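Local coordinates for pyrrolidone-carboxylate peptidase (Pyrococcus furiosus, PDB 1X10), which removes pyroglutamyl (5-oxoproline) residues from the N-termini of peptides, acting as a thiol peptidase of the C15 family, at residues A[21-26]-A[189-193]; A[77-81]-A[117-121]; A[142-146]-A[163-167]. The protein carries 3 engineered substitutions. All coordinates share one frame; numbering follows the deposited sequence.

Interaction 1 of 3, residues A[21-26]-A[189-193]. Engineered in segment 189-193: A192 (natural residue Glu).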
loop_
_atom_site.group_PDB
_atom_site.type_symbol
_atom_site.label_atom_id
_atom_site.label_comp_id
_atom_site.label_asym_id
_atom_site.label_seq_id
_atom_site.Cartn_x
_atom_site.Cartn_y
_atom_site.Cartn_z
ATOM N N ARG A 21 -18.698 -19.866 -1.615
ATOM C CA ARG A 21 -19.073 -20.544 -0.374
ATOM C C ARG A 21 -20.161 -19.770 0.360
ATOM O O ARG A 21 -21.075 -20.360 0.927
ATOM C CB ARG A 21 -17.868 -20.682 0.554
ATOM C CG ARG A 21 -16.955 -21.843 0.242
ATOM C CD ARG A 21 -15.790 -21.878 1.225
ATOM N NE ARG A 21 -16.226 -22.089 2.605
ATOM C CZ ARG A 21 -15.410 -22.042 3.657
ATOM N NH1 ARG A 21 -14.120 -21.786 3.483
ATOM N NH2 ARG A 21 -15.873 -22.259 4.882
ATOM N N ILE A 22 -20.044 -18.446 0.363
ATOM C CA ILE A 22 -21.034 -17.604 1.025
ATOM C C ILE A 22 -22.417 -17.860 0.432
ATOM O O ILE A 22 -23.393 -18.058 1.159
ATOM C CB ILE A 22 -20.688 -16.104 0.876
ATOM C CG1 ILE A 22 -19.426 -15.782 1.683
ATOM C CG2 ILE A 22 -21.850 -15.252 1.362
ATOM C CD1 ILE A 22 -18.966 -14.335 1.579
ATOM N N ALA A 23 -22.495 -17.858 -0.895
ATOM C CA ALA A 23 -23.763 -18.091 -1.576
ATOM C C ALA A 23 -24.341 -19.453 -1.193
ATOM O O ALA A 23 -25.522 -19.569 -0.868
ATOM C CB ALA A 23 -23.568 -18.011 -3.087
ATOM N N LYS A 24 -23.503 -20.485 -1.237
ATOM C CA LYS A 24 -23.951 -21.829 -0.893
ATOM C C LYS A 24 -24.339 -21.967 0.578
ATOM O O LYS A 24 -25.288 -22.677 0.906
ATOM C CB LYS A 24 -22.874 -22.851 -1.245
ATOM C CG LYS A 24 -22.648 -23.002 -2.738
ATOM C CD LYS A 24 -21.628 -24.092 -3.031
ATOM C CE LYS A 24 -21.441 -24.283 -4.527
ATOM N NZ LYS A 24 -20.395 -25.311 -4.819
ATOM N N ASP A 25 -23.608 -21.289 1.457
ATOM C CA ASP A 25 -23.891 -21.339 2.889
ATOM C C ASP A 25 -25.188 -20.620 3.239
ATOM O O ASP A 25 -25.902 -21.023 4.164
ATOM C CB ASP A 25 -22.741 -20.711 3.685
ATOM C CG ASP A 25 -21.584 -21.679 3.913
ATOM O OD1 ASP A 25 -20.528 -21.246 4.411
ATOM O OD2 ASP A 25 -21.734 -22.873 3.600
ATOM N N LEU A 26 -25.498 -19.559 2.502
ATOM C CA LEU A 26 -26.703 -18.792 2.775
ATOM C C LEU A 26 -27.941 -19.323 2.054
ATOM O O LEU A 26 -29.067 -18.983 2.404
ATOM C CB LEU A 26 -26.476 -17.322 2.422
ATOM C CG LEU A 26 -25.435 -16.595 3.278
ATOM C CD1 LEU A 26 -25.246 -15.166 2.772
ATOM C CD2 LEU A 26 -25.890 -16.584 4.736
ATOM N N TYR A 189 -13.207 -15.937 6.708
ATOM C CA TYR A 189 -14.398 -16.335 5.980
ATOM C C TYR A 189 -15.624 -16.095 6.861
ATOM O O TYR A 189 -16.665 -15.627 6.391
ATOM C CB TYR A 189 -14.343 -17.818 5.609
ATOM C CG TYR A 189 -15.632 -18.279 4.983
ATOM C CD1 TYR A 189 -15.962 -17.910 3.680
ATOM C CD2 TYR A 189 -16.574 -18.991 5.727
ATOM C CE1 TYR A 189 -17.202 -18.225 3.133
ATOM C CE2 TYR A 189 -17.821 -19.313 5.189
ATOM C CZ TYR A 189 -18.129 -18.923 3.896
ATOM O OH TYR A 189 -19.373 -19.196 3.380
ATOM N N GLU A 190 -15.490 -16.419 8.146
ATOM C CA GLU A 190 -16.583 -16.248 9.095
ATOM C C GLU A 190 -17.083 -14.808 9.164
ATOM O O GLU A 190 -18.290 -14.563 9.218
ATOM C CB GLU A 190 -16.158 -16.724 10.492
ATOM C CG GLU A 190 -15.968 -18.236 10.598
ATOM C CD GLU A 190 -14.676 -18.721 9.957
ATOM O OE1 GLU A 190 -14.580 -19.931 9.673
ATOM O OE2 GLU A 190 -13.757 -17.903 9.749
ATOM N N MET A 191 -16.161 -13.849 9.155
ATOM C CA MET A 191 -16.554 -12.448 9.218
ATOM C C MET A 191 -17.194 -11.985 7.912
ATOM O O MET A 191 -18.140 -11.202 7.925
ATOM C CB MET A 191 -15.355 -11.554 9.545
ATOM C CG MET A 191 -15.730 -10.082 9.638
ATOM S SD MET A 191 -14.443 -9.033 10.296
ATOM C CE MET A 191 -14.654 -9.336 12.076
ATOM N N ALA A 192 -16.672 -12.465 6.786
ATOM C CA ALA A 192 -17.218 -12.098 5.484
ATOM C C ALA A 192 -18.655 -12.615 5.379
ATOM O O ALA A 192 -19.556 -11.907 4.918
ATOM C CB ALA A 192 -16.358 -12.695 4.363
ATOM N N LEU A 193 -18.861 -13.853 5.813
ATOM C CA LEU A 193 -20.185 -14.464 5.769
ATOM C C LEU A 193 -21.157 -13.693 6.654
ATOM O O LEU A 193 -22.275 -13.382 6.237
ATOM C CB LEU A 193 -20.107 -15.926 6.222
ATOM C CG LEU A 193 -21.422 -16.703 6.350
ATOM C CD1 LEU A 193 -22.137 -16.764 4.999
ATOM C CD2 LEU A 193 -21.128 -18.113 6.861
#

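Interaction 2 of 3, residues A[77-81]-A[117-121]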
loop_
_atom_site.group_PDB
_atom_site.type_symbol
_atom_site.label_atom_id
_atom_site.label_comp_id
_atom_site.label_asym_id
_atom_site.label_seq_id
_atom_site.Cartn_x
_atom_site.Cartn_y
_atom_site.Cartn_z
ATOM N N SER A 77 -16.517 -3.963 1.689
ATOM C CA SER A 77 -16.852 -2.741 0.986
ATOM C C SER A 77 -18.222 -2.861 0.344
ATOM O O SER A 77 -18.545 -3.868 -0.289
ATOM C CB SER A 77 -15.786 -2.387 -0.065
ATOM O OG SER A 77 -15.534 -3.458 -0.954
ATOM N N ILE A 78 -19.024 -1.823 0.534
ATOM C CA ILE A 78 -20.378 -1.767 -0.004
ATOM C C ILE A 78 -20.359 -0.792 -1.177
ATOM O O ILE A 78 -20.031 0.384 -1.011
ATOM C CB ILE A 78 -21.353 -1.285 1.082
ATOM C CG1 ILE A 78 -21.198 -2.172 2.328
ATOM C CG2 ILE A 78 -22.784 -1.344 0.563
ATOM C CD1 ILE A 78 -21.714 -1.539 3.624
ATOM N N GLU A 79 -20.696 -1.297 -2.362
ATOM C CA GLU A 79 -20.678 -0.496 -3.581
ATOM C C GLU A 79 -21.805 0.528 -3.679
ATOM O O GLU A 79 -22.987 0.208 -3.554
ATOM C CB GLU A 79 -20.697 -1.417 -4.807
ATOM C CG GLU A 79 -19.559 -2.439 -4.833
ATOM C CD GLU A 79 -18.180 -1.791 -4.882
ATOM O OE1 GLU A 79 -17.176 -2.496 -4.617
ATOM O OE2 GLU A 79 -18.092 -0.582 -5.192
ATOM N N ARG A 80 -21.415 1.770 -3.914
ATOM C CA ARG A 80 -22.364 2.863 -4.028
ATOM C C ARG A 80 -22.961 2.986 -5.422
ATOM O O ARG A 80 -24.134 3.335 -5.577
ATOM C CB ARG A 80 -21.666 4.176 -3.676
ATOM C CG ARG A 80 -22.549 5.412 -3.728
ATOM C CD ARG A 80 -21.762 6.632 -3.261
ATOM N NE ARG A 80 -22.434 7.290 -2.147
ATOM C CZ ARG A 80 -21.848 7.628 -1.008
ATOM N NH1 ARG A 80 -20.562 7.374 -0.815
ATOM N NH2 ARG A 80 -22.553 8.220 -0.061
ATOM N N ILE A 81 -22.161 2.667 -6.432
ATOM C CA ILE A 81 -22.612 2.839 -7.806
ATOM C C ILE A 81 -22.161 1.787 -8.824
ATOM O O ILE A 81 -21.044 1.259 -8.755
ATOM C CB ILE A 81 -22.157 4.233 -8.290
ATOM C CG1 ILE A 81 -22.752 4.567 -9.659
ATOM C CG2 ILE A 81 -20.639 4.275 -8.357
ATOM C CD1 ILE A 81 -22.382 5.970 -10.130
ATOM N N ILE A 117 -27.094 1.320 2.081
ATOM C CA ILE A 117 -25.661 1.199 2.318
ATOM C C ILE A 117 -25.097 1.846 3.575
ATOM O O ILE A 117 -24.244 1.253 4.233
ATOM C CB ILE A 117 -24.844 1.666 1.083
ATOM C CG1 ILE A 117 -24.986 3.170 0.864
ATOM C CG2 ILE A 117 -25.324 0.915 -0.161
ATOM C CD1 ILE A 117 -24.134 3.681 -0.308
ATOM N N LYS A 118 -25.556 3.045 3.924
ATOM C CA LYS A 118 -25.044 3.690 5.132
ATOM C C LYS A 118 -25.486 2.947 6.398
ATOM O O LYS A 118 -24.706 2.803 7.338
ATOM C CB LYS A 118 -25.481 5.160 5.191
ATOM C CG LYS A 118 -24.745 6.070 4.196
ATOM C CD LYS A 118 -23.226 6.018 4.416
ATOM C CE LYS A 118 -22.449 6.878 3.415
ATOM N NZ LYS A 118 -22.640 8.341 3.617
ATOM N N LYS A 119 -26.731 2.476 6.424
ATOM C CA LYS A 119 -27.221 1.735 7.584
ATOM C C LYS A 119 -26.492 0.397 7.709
ATOM O O LYS A 119 -26.198 -0.063 8.813
ATOM C CB LYS A 119 -28.728 1.497 7.478
ATOM C CG LYS A 119 -29.563 2.753 7.657
ATOM C CD LYS A 119 -31.042 2.426 7.664
ATOM C CE LYS A 119 -31.881 3.661 7.962
ATOM N NZ LYS A 119 -33.337 3.353 7.939
ATOM N N ILE A 120 -26.210 -0.231 6.573
ATOM C CA ILE A 120 -25.497 -1.501 6.577
ATOM C C ILE A 120 -24.093 -1.275 7.148
ATOM O O ILE A 120 -23.649 -2.008 8.028
ATOM C CB ILE A 120 -25.403 -2.084 5.144
ATOM C CG1 ILE A 120 -26.794 -2.519 4.680
ATOM C CG2 ILE A 120 -24.434 -3.253 5.108
ATOM C CD1 ILE A 120 -26.854 -2.974 3.231
ATOM N N MET A 121 -23.404 -0.249 6.658
ATOM C CA MET A 121 -22.059 0.045 7.140
ATOM C C MET A 121 -22.073 0.297 8.648
ATOM O O MET A 121 -21.197 -0.166 9.381
ATOM C CB MET A 121 -21.487 1.269 6.416
ATOM C CG MET A 121 -20.111 1.703 6.930
ATOM S SD MET A 121 -19.313 3.029 5.961
ATOM C CE MET A 121 -20.121 4.489 6.655
#

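Interaction 3 of 3, residues A[142-146]-A[163-167]. Engineered in segment 142-146: S142 (natural residue Cys).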
loop_
_atom_site.group_PDB
_atom_site.type_symbol
_atom_site.label_atom_id
_atom_site.label_comp_id
_atom_site.label_asym_id
_atom_site.label_seq_id
_atom_site.Cartn_x
_atom_site.Cartn_y
_atom_site.Cartn_z
ATOM N N SER A 142 -17.970 -8.029 -11.416
ATOM C CA SER A 142 -18.752 -7.582 -10.265
ATOM C C SER A 142 -19.632 -6.405 -10.672
ATOM O O SER A 142 -20.833 -6.407 -10.407
ATOM C CB SER A 142 -17.833 -7.174 -9.114
ATOM O OG SER A 142 -17.164 -8.312 -8.591
ATOM N N ASN A 143 -19.035 -5.407 -11.319
ATOM C CA ASN A 143 -19.773 -4.228 -11.764
ATOM C C ASN A 143 -20.826 -4.610 -12.803
ATOM O O ASN A 143 -21.925 -4.055 -12.832
ATOM C CB ASN A 143 -18.810 -3.203 -12.370
ATOM C CG ASN A 143 -19.523 -2.007 -12.944
ATOM O OD1 ASN A 143 -19.999 -1.139 -12.211
ATOM N ND2 ASN A 143 -19.614 -1.956 -14.274
ATOM N N TYR A 144 -20.464 -5.559 -13.657
ATOM C CA TYR A 144 -21.326 -6.062 -14.722
ATOM C C TYR A 144 -22.641 -6.575 -14.122
ATOM O O TYR A 144 -23.728 -6.157 -14.528
ATOM C CB TYR A 144 -20.583 -7.185 -15.452
ATOM C CG TYR A 144 -21.296 -7.854 -16.608
ATOM C CD1 TYR A 144 -21.463 -7.205 -17.835
ATOM C CD2 TYR A 144 -21.719 -9.180 -16.504
ATOM C CE1 TYR A 144 -22.025 -7.873 -18.936
ATOM C CE2 TYR A 144 -22.276 -9.850 -17.589
ATOM C CZ TYR A 144 -22.422 -9.195 -18.799
ATOM O OH TYR A 144 -22.933 -9.888 -19.869
ATOM N N VAL A 145 -22.544 -7.470 -13.143
ATOM C CA VAL A 145 -23.742 -8.008 -12.510
ATOM C C VAL A 145 -24.461 -6.946 -11.675
ATOM O O VAL A 145 -25.692 -6.895 -11.654
ATOM C CB VAL A 145 -23.410 -9.226 -11.619
ATOM C CG1 VAL A 145 -22.917 -10.380 -12.482
ATOM C CG2 VAL A 145 -22.361 -8.851 -10.596
ATOM N N MET A 146 -23.699 -6.095 -10.995
ATOM C CA MET A 146 -24.312 -5.043 -10.189
ATOM C C MET A 146 -25.185 -4.143 -11.064
ATOM O O MET A 146 -26.314 -3.807 -10.694
ATOM C CB MET A 146 -23.237 -4.195 -9.500
ATOM C CG MET A 146 -23.812 -3.129 -8.566
ATOM S SD MET A 146 -22.547 -2.016 -7.905
ATOM C CE MET A 146 -23.592 -0.901 -6.927
ATOM N N GLY A 163 -27.923 -4.364 -4.737
ATOM C CA GLY A 163 -26.633 -3.784 -4.441
ATOM C C GLY A 163 -25.533 -4.814 -4.507
ATOM O O GLY A 163 -25.794 -6.000 -4.735
ATOM N N PHE A 164 -24.305 -4.355 -4.293
ATOM C CA PHE A 164 -23.147 -5.223 -4.348
ATOM C C PHE A 164 -22.214 -5.049 -3.152
ATOM O O PHE A 164 -21.985 -3.934 -2.675
ATOM C CB PHE A 164 -22.374 -4.954 -5.643
ATOM C CG PHE A 164 -21.468 -6.070 -6.037
ATOM C CD1 PHE A 164 -20.282 -6.298 -5.350
ATOM C CD2 PHE A 164 -21.836 -6.952 -7.043
ATOM C CE1 PHE A 164 -19.482 -7.393 -5.658
ATOM C CE2 PHE A 164 -21.041 -8.049 -7.354
ATOM C CZ PHE A 164 -19.867 -8.270 -6.663
ATOM N N ILE A 165 -21.675 -6.164 -2.677
ATOM C CA ILE A 165 -20.749 -6.160 -1.552
ATOM C C ILE A 165 -19.490 -6.924 -1.932
ATOM O O ILE A 165 -19.562 -8.056 -2.404
ATOM C CB ILE A 165 -21.372 -6.835 -0.312
ATOM C CG1 ILE A 165 -22.543 -5.991 0.196
ATOM C CG2 ILE A 165 -20.315 -7.014 0.781
ATOM C CD1 ILE A 165 -23.282 -6.621 1.367
ATOM N N HIS A 166 -18.334 -6.296 -1.748
ATOM C CA HIS A 166 -17.070 -6.954 -2.055
ATOM C C HIS A 166 -16.405 -7.389 -0.755
ATOM O O HIS A 166 -16.451 -6.666 0.244
ATOM C CB HIS A 166 -16.131 -6.005 -2.810
ATOM C CG HIS A 166 -16.225 -6.115 -4.301
ATOM N ND1 HIS A 166 -16.705 -5.096 -5.094
ATOM C CD2 HIS A 166 -15.885 -7.119 -5.146
ATOM C CE1 HIS A 166 -16.655 -5.464 -6.362
ATOM N NE2 HIS A 166 -16.161 -6.687 -6.421
ATOM N N VAL A 167 -15.787 -8.567 -0.768
ATOM C CA VAL A 167 -15.098 -9.067 0.412
ATOM C C VAL A 167 -13.620 -9.245 0.087
ATOM O O VAL A 167 -13.251 -9.470 -1.063
ATOM C CB VAL A 167 -15.669 -10.433 0.887
ATOM C CG1 VAL A 167 -17.180 -10.319 1.105
ATOM C CG2 VAL A 167 -15.341 -11.534 -0.123
#

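Interaction 1 of 3, residues A[21-26]-A[189-193]
Y189 reaches from the first turn of helix 189-206 to the flank of helix 18-26, where R21, I22 and D25 gather round its ring. The two helices lie next to each other on one side of the sheet in this alpha/beta/alpha fold. The axes of segments 21-26 and 189-193 pass 10.7 Å apart at a signed crossing angle of -62°, and the Y189 ring lies between the helices at this separation. The ring spans it because Y189 CG stands anti to the backbone N (chi1 174°), which sends the phenol straight at the other helix.

A cation-pi stack and a hydrogen bond hold the Y189 side chain. Over one face of the ring lies the guanidinium of R21, bent into place at chi3 and nearly parallel to it, with planes 19° apart. R21 CZ sits 3.8 Å from the centroid of the Y189 ring, and R21 NH2 is offset toward the rim. At the far end Y189 OH donates a short hydrogen bond of 2.6 Å to D25 OD1, meeting that oxygen from above the carboxylate plane. The hydroxyl end and the ring face are thus fixed by groups one helical turn apart.

The remaining contacts are apolar. I22 CG1 comes within 3.6 Å of Y189 CE1, while I22 CD1 lies 4.2 Å from CB of the engineered A192. Further along, I22 and L26 both carry on to V196, so the seam extends beyond the first turn of helix 189-206. L193 slides between these two side chains with its CD1 methyl: I22 CG2 is 3.9 Å from L193 CD1, and L26 CG is 3.7 Å from the same L193 CD1.

Interaction 2 of 3, residues A[77-81]-A[117-121]
I78 and I117 meet through their CG2 methyls, and their torsions differ. In I78, chi1 of -54° leaves CG2 opposite the backbone N, and the extended second torsion carries CD1 onward to the helix. I117 instead places CG1 between its backbone N and carbonyl carbon (chi1 68°), which turns CG2 to the strand and lets CD1 run out toward R80. The result is a tight touch, 3.5 Å between I78 CG2 and I117 CG2.

The other arm of I78 ends against the helix one turn on. I78 CD1 lies 3.5 Å from I120 CG2 and 4.0 Å from M121 CB, so this one side chain bridges successive turns.

This is helix-on-sheet packing in an alpha/beta/alpha fold: helix 117-126 runs back over strand 76-83 before the chain enters strand 131-134, the parallel neighbour of 76-83. The axes of 77-79 and 117-121 lie 9.4 Å apart and are nearly antiparallel, at 172°. I78 faces the helix, whereas the active-site residue E79 points the other way, its carboxylate held by R73, H166 and S134. I120 also packs on A199 and V202 of helix 189-206.

Just past E79, where strand 76-83 is interrupted, R80 crosses I117 at about a right angle, with R80 CG 4.1 Å from I117 CD1. The arginine chain bends at chi3, and K118, itself bent twice, brings NZ to the guanidinium edge, 3.7 Å from R80 NH2. Both cations make salt bridges to D100 of a neighbouring subunit, and R80 also binds D87 of that subunit.

Interaction 3 of 3, residues A[142-146]-A[163-167]
F164 lies between strand 161-167 and helix 141-156, running from M146 at its root to S142 at its end. CG stands opposite the backbone N (chi1 -160°), carrying the ring toward the helix. F164 CB is 3.7 Å from M146 SD, where the extended methionine chain crosses it. Along one side of the ring, CD2 approaches M146 CB, and CE2 receives V145 CG2 at the ring edge, 3.6 Å away. On the other side CE1 lies 3.4 Å above the plane of the H166 ring, over its centre. At the tip, CZ comes within 3.3 Å of S142 OG.

That oxygen belongs to an engineered serine at the position of the active-site cysteine. S142 OG gives a hydrogen bond of 2.9 Å to H166 NE2, tilted 28° from the imidazole plane. H166 ND1 is bonded to E79, so the imidazole is held at both nitrogens, in the Cys-His-Glu catalytic triad arrangement of this peptidase family with serine replacing cysteine.

The strand is flanked by 63-69 and 76-83; F8 of strand 2-8 touches S142, V145 and F164, while M146 reaches over E79 and A82 of strand 76-83.

In the fold
Along the chain, interaction 1 closes a long loop that encloses interactions 2 and 3, which follow one another in series. Interactions 2 and 3 each pack a helix on the same mixed sheet, while interaction 1 joins two helices lying on it. Helices 18-26, 117-126 and 189-206 pack on one side, helix 141-156 on the other. Interactions 2 and 3 have centres about 11 Å apart; interaction 2 lies on strand 76-83 and interaction 3 on its antiparallel neighbour 161-167, which sets E79 beside H166. The centre of interaction 1 is about 15 Å from that of interaction 3 and 18 Å from that of interaction 2. It meets interaction 3 where the engineered A192 packs on V167, the residue after active-site H166.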